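Hypothetical protein MJ1247 (Methanocaldococcus jannaschii, PDB 1JEO) catalyses the interconversion of D-arabino-hex-3-ulose 6-phosphate and fructose 6-phosphate as a homotetrameric isomerase of the SIS family. Local coordinates at residues Asp8-Ser11 and Asn12-Ile16; Asp31-Ile34 and Asp35-Lys39; Lys138-Met142 and Gly143-Glu147. One frame throughout, in Å; residues are numbered along the deposited sequence.

How the interactions relate
Interactions 1 and 3 are neighbours: their centres lie about 12 Å apart, and the N-terminal helix of interaction 1 packs on the loop and first helical turn of interaction 3. I9 CG2 and V10 CG2 each lie 4.0 Å from L140 CD1. Interaction 3 holds E147, the probable proton acceptor, and the nearest atoms of G143 and a bound citric acid, probably from the crystallisation liquor, are about 6 Å apart. Interaction 1 lies farther out, the N13 side chain being about 10 Å from that of E147. Interaction 2 stands apart, its centre about 26 and about 29 Å from those of interactions 1 and 3, but its L33 and I34 pack on helix 144-164, which starts in interaction 3.

Interaction 1: Asp8-Ser11 and Asn12-Ile16; sequences DIVS and NNILI
The flat carboxamide of N12 turns a face toward the D8 carbonyl: D8 O lies well above the amide plane on the ND2 side, 2.9 Å from N12 ND2, too steep an approach for a hydrogen bond. I9 O lies over one face of the N13 carboxamide, 3.2 Å from N13 CG, with I9 CG2 on the same side. Both sit on the N-terminal alpha helix 5-15, whose i to i+4 bonds run from N12 N to D8 O (3.1 Å), from N13 N to I9 O (3.0 Å) and from I14 N to V10 O (3.2 Å). N13 CG stands beside its own backbone N (chi1 -80°), which folds the amide back along the helix toward I9. This side chain is buried against T145 and T149 of helix 144-164 and the loop residues V134 and K135; with an alanine here the amide would be gone, and a gap would probably open between I9 and T145. Branched V10 and I14 suit the adjoining stripe, where they pack on E148 and I152 of the same helix. S11, small and polar, suits the exposed side and bonds through OG to L7 O. One turn apart, V10 CG1 and I14 CD1 approach to 4.4 Å.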
ATOM      1  N   ASP A   8      -8.351  -1.036 -22.798  1.00 20.29           N
ATOM      2  CA  ASP A   8      -8.061   0.390 -22.979  1.00 20.30           C
ATOM      3  C   ASP A   8      -8.229   1.160 -21.669  1.00 20.18           C
ATOM      4  O   ASP A   8      -7.467   2.088 -21.389  1.00 19.67           O
ATOM      5  CB  ASP A   8      -8.964   1.008 -24.055  1.00 41.30           C
ATOM      6  CG  ASP A   8      -8.540   0.643 -25.472  1.00 41.57           C
ATOM      7  OD1 ASP A   8      -9.376   0.800 -26.386  1.00 42.39           O
ATOM      8  OD2 ASP A   8      -7.381   0.216 -25.682  1.00 41.67           O
ATOM      9  N   ILE A   9      -9.215   0.750 -20.867  1.00 18.67           N
ATOM     10  CA  ILE A   9      -9.485   1.370 -19.567  1.00 18.79           C
ATOM     11  C   ILE A   9      -8.336   1.042 -18.608  1.00 19.11           C
ATOM     12  O   ILE A   9      -7.810   1.942 -17.952  1.00 18.87           O
ATOM     13  CB  ILE A   9     -10.880   0.944 -19.012  1.00 26.52           C
ATOM     14  CG1 ILE A   9     -11.968   1.684 -19.801  1.00 26.29           C
ATOM     15  CG2 ILE A   9     -11.020   1.255 -17.501  1.00 26.17           C
ATOM     16  CD1 ILE A   9     -13.353   1.100 -19.664  1.00 26.44           C
ATOM     17  N   VAL A  10      -7.895  -0.221 -18.615  1.00 18.36           N
ATOM     18  CA  VAL A  10      -6.786  -0.661 -17.765  1.00 18.93           C
ATOM     19  C   VAL A  10      -5.488   0.054 -18.178  1.00 19.51           C
ATOM     20  O   VAL A  10      -4.774   0.556 -17.313  1.00 19.58           O
ATOM     21  CB  VAL A  10      -6.594  -2.212 -17.793  1.00 14.98           C
ATOM     22  CG1 VAL A  10      -5.389  -2.611 -16.946  1.00 15.02           C
ATOM     23  CG2 VAL A  10      -7.836  -2.911 -17.247  1.00 15.07           C
ATOM     24  N   SER A  11      -5.235   0.155 -19.490  1.00 17.99           N
ATOM     25  CA  SER A  11      -4.038   0.828 -20.023  1.00 19.06           C
ATOM     26  C   SER A  11      -3.961   2.307 -19.636  1.00 19.65           C
ATOM     27  O   SER A  11      -2.891   2.796 -19.275  1.00 19.64           O
ATOM     28  CB  SER A  11      -3.970   0.710 -21.549  1.00 33.97           C
ATOM     29  OG  SER A  11      -3.729  -0.624 -21.949  1.00 34.38           O
ATOM     30  N   ASN A  12      -5.104   2.996 -19.676  1.00 22.75           N
ATOM     31  CA  ASN A  12      -5.176   4.412 -19.317  1.00 23.49           C
ATOM     32  C   ASN A  12      -5.102   4.638 -17.806  1.00 23.74           C
ATOM     33  O   ASN A  12      -4.655   5.699 -17.360  1.00 23.78           O
ATOM     34  CB  ASN A  12      -6.422   5.073 -19.916  1.00 88.34           C
ATOM     35  CG  ASN A  12      -6.314   5.269 -21.421  1.00 88.84           C
ATOM     36  OD1 ASN A  12      -5.306   5.765 -21.928  1.00 41.73           O
ATOM     37  ND2 ASN A  12      -7.357   4.881 -22.142  1.00 41.73           N
ATOM     38  N   ASN A  13      -5.505   3.624 -17.033  1.00 21.99           N
ATOM     39  CA  ASN A  13      -5.453   3.673 -15.563  1.00 22.65           C
ATOM     40  C   ASN A  13      -4.010   3.600 -15.066  1.00 22.76           C
ATOM     41  O   ASN A  13      -3.661   4.239 -14.074  1.00 22.55           O
ATOM     42  CB  ASN A  13      -6.253   2.528 -14.933  1.00 53.13           C
ATOM     43  CG  ASN A  13      -7.747   2.795 -14.891  1.00 53.95           C
ATOM     44  OD1 ASN A  13      -8.543   1.862 -14.802  1.00 19.85           O
ATOM     45  ND2 ASN A  13      -8.135   4.067 -14.907  1.00 19.85           N
ATOM     46  N   ILE A  14      -3.175   2.837 -15.780  1.00 23.68           N
ATOM     47  CA  ILE A  14      -1.757   2.673 -15.435  1.00 23.92           C
ATOM     48  C   ILE A  14      -1.001   3.972 -15.720  1.00 23.80           C
ATOM     49  O   ILE A  14      -0.066   4.314 -14.994  1.00 23.82           O
ATOM     50  CB  ILE A  14      -1.084   1.469 -16.204  1.00 32.74           C
ATOM     51  CG1 ILE A  14      -1.930   0.185 -16.111  1.00 33.01           C
ATOM     52  CG2 ILE A  14       0.313   1.171 -15.656  1.00 32.92           C
ATOM     53  CD1 ILE A  14      -2.560  -0.129 -14.747  1.00 33.25           C
ATOM     54  N   LEU A  15      -1.466   4.722 -16.721  1.00 33.22           N
ATOM     55  CA  LEU A  15      -0.853   5.997 -17.105  1.00 32.75           C
ATOM     56  C   LEU A  15      -1.044   7.110 -16.066  1.00 32.24           C
ATOM     57  O   LEU A  15      -0.265   8.059 -16.023  1.00 32.46           O
ATOM     58  CB  LEU A  15      -1.346   6.453 -18.486  1.00 40.54           C
ATOM     59  CG  LEU A  15      -0.961   5.608 -19.710  1.00 40.81           C
ATOM     60  CD1 LEU A  15      -1.582   6.221 -20.954  1.00 40.85           C
ATOM     61  CD2 LEU A  15       0.553   5.490 -19.874  1.00 40.81           C
ATOM     62  N   ILE A  16      -2.047   6.943 -15.201  1.00 29.87           N
ATOM     63  CA  ILE A  16      -2.369   7.878 -14.115  1.00 28.96           C
ATOM     64  C   ILE A  16      -1.223   7.880 -13.076  1.00 28.00           C
ATOM     65  O   ILE A  16      -0.986   8.887 -12.402  1.00 28.13           O
ATOM     66  CB  ILE A  16      -3.764   7.505 -13.475  1.00 40.29           C
ATOM     67  CG1 ILE A  16      -4.887   7.874 -14.456  1.00 40.59           C
ATOM     68  CG2 ILE A  16      -3.989   8.155 -12.099  1.00 40.49           C
ATOM     69  CD1 ILE A  16      -6.285   7.414 -14.046  1.00 40.74           C
TER

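Interaction 2: Asp31-Ile34 and Asp35-Lys39; sequences DSLI and DRIIK
With chi1 at -173°, the S32 hydroxyl swings to the side of its carbonyl carbon, and the R36 chain, extended from CG to NE, brings NE alongside it. The R36 NE-H points almost straight at S32 OG, 3.2 Å away at 177°, and the oxygen lies in the guanidinium plane at its edge. This bond helps fix the rotation of the flat group, whose NH1 makes a salt bridge to D127. A short serine suits the place because it reaches NE without crowding the long arginine. Beneath them R36 N bonds to S32 O at 3.0 Å, part of regular alpha-helical pairing. On another side, L33 and I37 lie side by side, with L33 CD1 3.9 Å from I37 CD1; I34 CG2 meets I38 CD1 at 3.8 Å in the same manner. K39 NZ reaches back to D35 OD2 in a salt bridge of 3.3 Å, whose hydrogen bond is weak, at the solvent side. Helix 24-39 thus covers the parallel sheet of the SIS fold: L33 rests on strands 85-89 and 112-115 and on helix 144-164, I37 on L85 and on helix 49-64, and D31 is salt-bridged to R164 at the end of helix 144-164.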
ATOM      1  N   ASP A  31       7.360  10.190  -1.937  1.00 23.50           N
ATOM      2  CA  ASP A  31       8.567  10.436  -1.139  1.00 23.40           C
ATOM      3  C   ASP A  31       8.287  10.272   0.349  1.00 23.04           C
ATOM      4  O   ASP A  31       9.102   9.700   1.074  1.00 23.22           O
ATOM      5  CB  ASP A  31       9.137  11.840  -1.398  1.00 34.96           C
ATOM      6  CG  ASP A  31       9.848  11.959  -2.745  1.00 35.68           C
ATOM      7  OD1 ASP A  31      10.175  10.928  -3.367  1.00 36.03           O
ATOM      8  OD2 ASP A  31      10.085  13.104  -3.185  1.00 36.42           O
ATOM      9  N   SER A  32       7.105  10.724   0.774  1.00 21.43           N
ATOM     10  CA  SER A  32       6.673  10.630   2.169  1.00 20.71           C
ATOM     11  C   SER A  32       6.412   9.174   2.561  1.00 20.46           C
ATOM     12  O   SER A  32       6.815   8.755   3.642  1.00 19.95           O
ATOM     13  CB  SER A  32       5.425  11.485   2.409  1.00 29.41           C
ATOM     14  OG  SER A  32       5.091  11.534   3.783  1.00 29.87           O
ATOM     15  N   LEU A  33       5.812   8.400   1.649  1.00 19.56           N
ATOM     16  CA  LEU A  33       5.520   6.976   1.879  1.00 19.48           C
ATOM     17  C   LEU A  33       6.821   6.194   2.096  1.00 19.42           C
ATOM     18  O   LEU A  33       6.936   5.448   3.067  1.00 19.25           O
ATOM     19  CB  LEU A  33       4.720   6.377   0.699  1.00 20.48           C
ATOM     20  CG  LEU A  33       4.479   4.855   0.546  1.00 20.31           C
ATOM     21  CD1 LEU A  33       3.707   4.270   1.711  1.00 20.12           C
ATOM     22  CD2 LEU A  33       3.733   4.582  -0.745  1.00 20.14           C
ATOM     23  N   ILE A  34       7.808   6.449   1.234  1.00 20.41           N
ATOM     24  CA  ILE A  34       9.124   5.807   1.280  1.00 20.46           C
ATOM     25  C   ILE A  34       9.919   6.213   2.532  1.00 20.25           C
ATOM     26  O   ILE A  34      10.537   5.360   3.172  1.00 20.35           O
ATOM     27  CB  ILE A  34       9.922   6.104  -0.033  1.00 22.90           C
ATOM     28  CG1 ILE A  34       9.216   5.431  -1.216  1.00 23.05           C
ATOM     29  CG2 ILE A  34      11.377   5.619   0.059  1.00 23.04           C
ATOM     30  CD1 ILE A  34       9.699   5.884  -2.562  1.00 22.85           C
ATOM     31  N   ASP A  35       9.843   7.493   2.899  1.00 21.53           N
ATOM     32  CA  ASP A  35      10.538   8.033   4.073  1.00 21.72           C
ATOM     33  C   ASP A  35      10.018   7.391   5.368  1.00 21.32           C
ATOM     34  O   ASP A  35      10.811   6.987   6.225  1.00 21.21           O
ATOM     35  CB  ASP A  35      10.385   9.560   4.124  1.00 52.60           C
ATOM     36  CG  ASP A  35      11.372  10.225   5.071  1.00 54.02           C
ATOM     37  OD1 ASP A  35      12.575   9.890   5.025  1.00 54.94           O
ATOM     38  OD2 ASP A  35      10.940  11.090   5.862  1.00 55.16           O
ATOM     39  N   ARG A  36       8.694   7.233   5.451  1.00 18.01           N
ATOM     40  CA  ARG A  36       8.024   6.620   6.605  1.00 17.54           C
ATOM     41  C   ARG A  36       8.325   5.126   6.725  1.00 17.27           C
ATOM     42  O   ARG A  36       8.427   4.611   7.837  1.00 17.25           O
ATOM     43  CB  ARG A  36       6.513   6.839   6.529  1.00 26.83           C
ATOM     44  CG  ARG A  36       6.094   8.271   6.766  1.00 27.21           C
ATOM     45  CD  ARG A  36       4.626   8.451   6.453  1.00 27.77           C
ATOM     46  NE  ARG A  36       4.247   9.859   6.365  1.00 28.34           N
ATOM     47  CZ  ARG A  36       3.581  10.526   7.304  1.00 28.54           C
ATOM     48  NH1 ARG A  36       3.203   9.927   8.425  1.00 28.89           N
ATOM     49  NH2 ARG A  36       3.292  11.803   7.116  1.00 29.00           N
ATOM     50  N   ILE A  37       8.502   4.456   5.580  1.00 21.53           N
ATOM     51  CA  ILE A  37       8.828   3.020   5.518  1.00 21.59           C
ATOM     52  C   ILE A  37      10.259   2.765   6.034  1.00 21.92           C
ATOM     53  O   ILE A  37      10.483   1.825   6.805  1.00 21.53           O
ATOM     54  CB  ILE A  37       8.615   2.449   4.059  1.00 21.70           C
ATOM     55  CG1 ILE A  37       7.116   2.239   3.792  1.00 21.33           C
ATOM     56  CG2 ILE A  37       9.381   1.127   3.831  1.00 21.61           C
ATOM     57  CD1 ILE A  37       6.767   1.863   2.349  1.00 20.71           C
ATOM     58  N   ILE A  38      11.192   3.642   5.655  1.00 24.14           N
ATOM     59  CA  ILE A  38      12.600   3.546   6.067  1.00 24.49           C
ATOM     60  C   ILE A  38      12.810   3.920   7.550  1.00 24.35           C
ATOM     61  O   ILE A  38      13.635   3.308   8.243  1.00 24.29           O
ATOM     62  CB  ILE A  38      13.512   4.396   5.105  1.00 29.59           C
ATOM     63  CG1 ILE A  38      13.496   3.768   3.703  1.00 29.74           C
ATOM     64  CG2 ILE A  38      14.966   4.483   5.610  1.00 29.61           C
ATOM     65  CD1 ILE A  38      14.088   4.639   2.606  1.00 30.11           C
ATOM     66  N   LYS A  39      12.012   4.870   8.038  1.00 25.18           N
ATOM     67  CA  LYS A  39      12.106   5.339   9.421  1.00 25.22           C
ATOM     68  C   LYS A  39      11.339   4.511  10.448  1.00 24.57           C
ATOM     69  O   LYS A  39      11.616   4.603  11.647  1.00 24.70           O
ATOM     70  CB  LYS A  39      11.688   6.810   9.520  1.00 51.77           C
ATOM     71  CG  LYS A  39      12.713   7.782   8.957  1.00 53.07           C
ATOM     72  CD  LYS A  39      12.218   9.210   9.055  1.00 54.05           C
ATOM     73  CE  LYS A  39      13.274  10.197   8.594  1.00 54.70           C
ATOM     74  NZ  LYS A  39      12.749  11.592   8.607  1.00 55.31           N
TER

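Interaction 3: Lys138-Met142 and Gly143-Glu147; sequences KYLPM and GTTFE
P141 O is gripped twice by T144. The T144 hydroxyl donates from OG1 to P141 O at 2.5 Å, a short bond lying in the carbonyl plane, and T144 N donates to the same oxygen at 3.1 Å with an N-H...O angle of 156°. Placing OG1 beside the backbone N (chi1 -58°) turns the hydroxyl to the same carbonyl as the N-H and leaves CG2 to face L140. That leucine crosses both threonines at about a right angle, its CD2 over T144 CG2 and its CD1 3.9 Å from T145 CG2.

The backbone bond, T144 N to P141 O, closes a type II' beta turn from P141 to T144, and the OG1 bond reinforces it. M142 takes its second position with a positive phi of 52°, a shape glycine adopts more easily than other residues. G143 follows as the N-cap of helix 144-164 in this SIS domain, and its O accepts the first helical bond from E147 N at 2.9 Å. A side chain at G143 would run into E147 OE2, so the absence of a CB fits the close approach of this carboxylate.

Two waters serve the opening turn. One accepts from T145 N and is placed to donate to L140 O and M142 O, although with other acceptors nearby it cannot serve all of them at once. The other donates to M142 O, at 3.1 Å, accepts from F146 N, an N-H of the first turn, and also meets T145 OG1 at 2.8 Å. T145 OG1 is further bonded to K135 O.

Farther out, L140 packs on E6 and I9 of the N-terminal helix, while F146 lies on S51, L132 and V134. E147, the probable proton acceptor, makes a salt bridge from OE1 to R50 NE and touches S51, which probably binds substrate.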
ATOM      1  N   LYS A 138     -18.539  -1.180 -16.579  1.00 21.92           N
ATOM      2  CA  LYS A 138     -19.615  -2.154 -16.368  1.00 21.58           C
ATOM      3  C   LYS A 138     -19.049  -3.573 -16.195  1.00 20.86           C
ATOM      4  O   LYS A 138     -19.520  -4.336 -15.355  1.00 20.72           O
ATOM      5  CB  LYS A 138     -20.580  -2.119 -17.560  1.00 33.62           C
ATOM      6  CG  LYS A 138     -21.862  -2.927 -17.391  1.00 34.12           C
ATOM      7  CD  LYS A 138     -22.684  -2.891 -18.659  1.00 34.64           C
ATOM      8  CE  LYS A 138     -24.000  -3.625 -18.486  1.00 34.93           C
ATOM      9  NZ  LYS A 138     -24.775  -3.638 -19.759  1.00 35.25           N
ATOM     10  N   TYR A 139     -18.011  -3.887 -16.971  1.00 22.22           N
ATOM     11  CA  TYR A 139     -17.381  -5.204 -16.930  1.00 21.72           C
ATOM     12  C   TYR A 139     -16.090  -5.292 -16.106  1.00 21.37           C
ATOM     13  O   TYR A 139     -15.426  -6.331 -16.061  1.00 21.08           O
ATOM     14  CB  TYR A 139     -17.243  -5.764 -18.351  1.00 26.78           C
ATOM     15  CG  TYR A 139     -18.593  -5.939 -19.027  1.00 26.78           C
ATOM     16  CD1 TYR A 139     -18.929  -5.204 -20.181  1.00 27.01           C
ATOM     17  CD2 TYR A 139     -19.572  -6.794 -18.473  1.00 26.81           C
ATOM     18  CE1 TYR A 139     -20.225  -5.314 -20.771  1.00 26.90           C
ATOM     19  CE2 TYR A 139     -20.862  -6.913 -19.046  1.00 26.88           C
ATOM     20  CZ  TYR A 139     -21.180  -6.172 -20.191  1.00 26.91           C
ATOM     21  OH  TYR A 139     -22.435  -6.290 -20.742  1.00 26.80           O
ATOM     22  N   LEU A 140     -15.778  -4.190 -15.420  1.00 20.63           N
ATOM     23  CA  LEU A 140     -14.639  -4.060 -14.495  1.00 20.49           C
ATOM     24  C   LEU A 140     -15.314  -3.347 -13.298  1.00 20.21           C
ATOM     25  O   LEU A 140     -15.045  -2.168 -13.031  1.00 20.35           O
ATOM     26  CB  LEU A 140     -13.515  -3.201 -15.103  1.00 19.73           C
ATOM     27  CG  LEU A 140     -12.706  -3.739 -16.294  1.00 19.78           C
ATOM     28  CD1 LEU A 140     -11.852  -2.633 -16.888  1.00 19.62           C
ATOM     29  CD2 LEU A 140     -11.859  -4.942 -15.898  1.00 19.73           C
ATOM     30  N   PRO A 141     -16.178  -4.075 -12.540  1.00 24.77           N
ATOM     31  CA  PRO A 141     -16.933  -3.564 -11.389  1.00 24.55           C
ATOM     32  C   PRO A 141     -16.221  -3.443 -10.054  1.00 24.63           C
ATOM     33  O   PRO A 141     -15.125  -3.964  -9.882  1.00 24.44           O
ATOM     34  CB  PRO A 141     -18.083  -4.576 -11.265  1.00 28.10           C
ATOM     35  CG  PRO A 141     -17.803  -5.638 -12.310  1.00 28.37           C
ATOM     36  CD  PRO A 141     -16.351  -5.534 -12.574  1.00 27.98           C
ATOM     37  N   MET A 142     -16.933  -2.860  -9.079  1.00 27.32           N
ATOM     38  CA  MET A 142     -16.462  -2.641  -7.698  1.00 27.28           C
ATOM     39  C   MET A 142     -15.092  -1.936  -7.683  1.00 25.62           C
ATOM     40  O   MET A 142     -14.896  -0.935  -8.377  1.00 25.20           O
ATOM     41  CB  MET A 142     -16.382  -3.972  -6.907  1.00 34.93           C
ATOM     42  CG  MET A 142     -17.553  -4.945  -7.044  1.00 38.24           C
ATOM     43  SD  MET A 142     -19.100  -4.348  -6.398  1.00 44.30           S
ATOM     44  CE  MET A 142     -18.812  -4.522  -4.633  1.00 41.81           C
ATOM     45  N   GLY A 143     -14.135  -2.525  -6.965  1.00 19.15           N
ATOM     46  CA  GLY A 143     -12.804  -1.964  -6.877  1.00 17.07           C
ATOM     47  C   GLY A 143     -11.798  -2.635  -7.790  1.00 15.87           C
ATOM     48  O   GLY A 143     -10.603  -2.420  -7.603  1.00 15.43           O
ATOM     49  N   THR A 144     -12.267  -3.411  -8.777  1.00 16.13           N
ATOM     50  CA  THR A 144     -11.414  -4.142  -9.736  1.00 14.87           C
ATOM     51  C   THR A 144     -10.228  -3.343 -10.282  1.00 14.06           C
ATOM     52  O   THR A 144      -9.086  -3.768 -10.130  1.00 13.30           O
ATOM     53  CB  THR A 144     -12.239  -4.706 -10.935  1.00 17.47           C
ATOM     54  OG1 THR A 144     -13.261  -5.579 -10.442  1.00 17.94           O
ATOM     55  CG2 THR A 144     -11.369  -5.499 -11.908  1.00 17.29           C
ATOM     56  N   THR A 145     -10.505  -2.171 -10.855  1.00 17.27           N
ATOM     57  CA  THR A 145      -9.457  -1.327 -11.426  1.00 16.32           C
ATOM     58  C   THR A 145      -8.534  -0.698 -10.387  1.00 15.69           C
ATOM     59  O   THR A 145      -7.351  -0.508 -10.661  1.00 15.57           O
ATOM     60  CB  THR A 145     -10.019  -0.261 -12.383  1.00 16.69           C
ATOM     61  OG1 THR A 145     -11.044   0.496 -11.729  1.00 16.66           O
ATOM     62  CG2 THR A 145     -10.586  -0.924 -13.628  1.00 16.55           C
ATOM     63  N   PHE A 146      -9.070  -0.419  -9.193  1.00 17.56           N
ATOM     64  CA  PHE A 146      -8.282   0.141  -8.089  1.00 16.99           C
ATOM     65  C   PHE A 146      -7.271  -0.908  -7.604  1.00 16.86           C
ATOM     66  O   PHE A 146      -6.110  -0.577  -7.398  1.00 16.59           O
ATOM     67  CB  PHE A 146      -9.191   0.619  -6.928  1.00 15.30           C
ATOM     68  CG  PHE A 146      -8.450   0.870  -5.623  1.00 15.11           C
ATOM     69  CD1 PHE A 146      -7.547   1.950  -5.496  1.00 14.65           C
ATOM     70  CD2 PHE A 146      -8.583  -0.034  -4.543  1.00 14.80           C
ATOM     71  CE1 PHE A 146      -6.779   2.122  -4.312  1.00 15.14           C
ATOM     72  CE2 PHE A 146      -7.824   0.125  -3.355  1.00 14.87           C
ATOM     73  CZ  PHE A 146      -6.918   1.205  -3.239  1.00 14.90           C
ATOM     74  N   GLU A 147      -7.729  -2.148  -7.409  1.00 13.88           N
ATOM     75  CA  GLU A 147      -6.870  -3.248  -6.952  1.00 14.47           C
ATOM     76  C   GLU A 147      -5.721  -3.530  -7.929  1.00 14.24           C
ATOM     77  O   GLU A 147      -4.588  -3.744  -7.501  1.00 14.12           O
ATOM     78  CB  GLU A 147      -7.698  -4.512  -6.711  1.00 14.02           C
ATOM     79  CG  GLU A 147      -8.649  -4.408  -5.516  1.00 14.82           C
ATOM     80  CD  GLU A 147     -10.052  -4.915  -5.812  1.00 15.85           C
ATOM     81  OE1 GLU A 147     -10.259  -5.568  -6.856  1.00 16.18           O
ATOM     82  OE2 GLU A 147     -10.963  -4.654  -5.000  1.00 16.56           O
TER
HETATM   83  O   HOH W   1     -13.489  -1.190 -11.022  1.00 22.76           O
HETATM   84  O   HOH W   2     -12.250   0.322  -9.227  1.00 46.07           O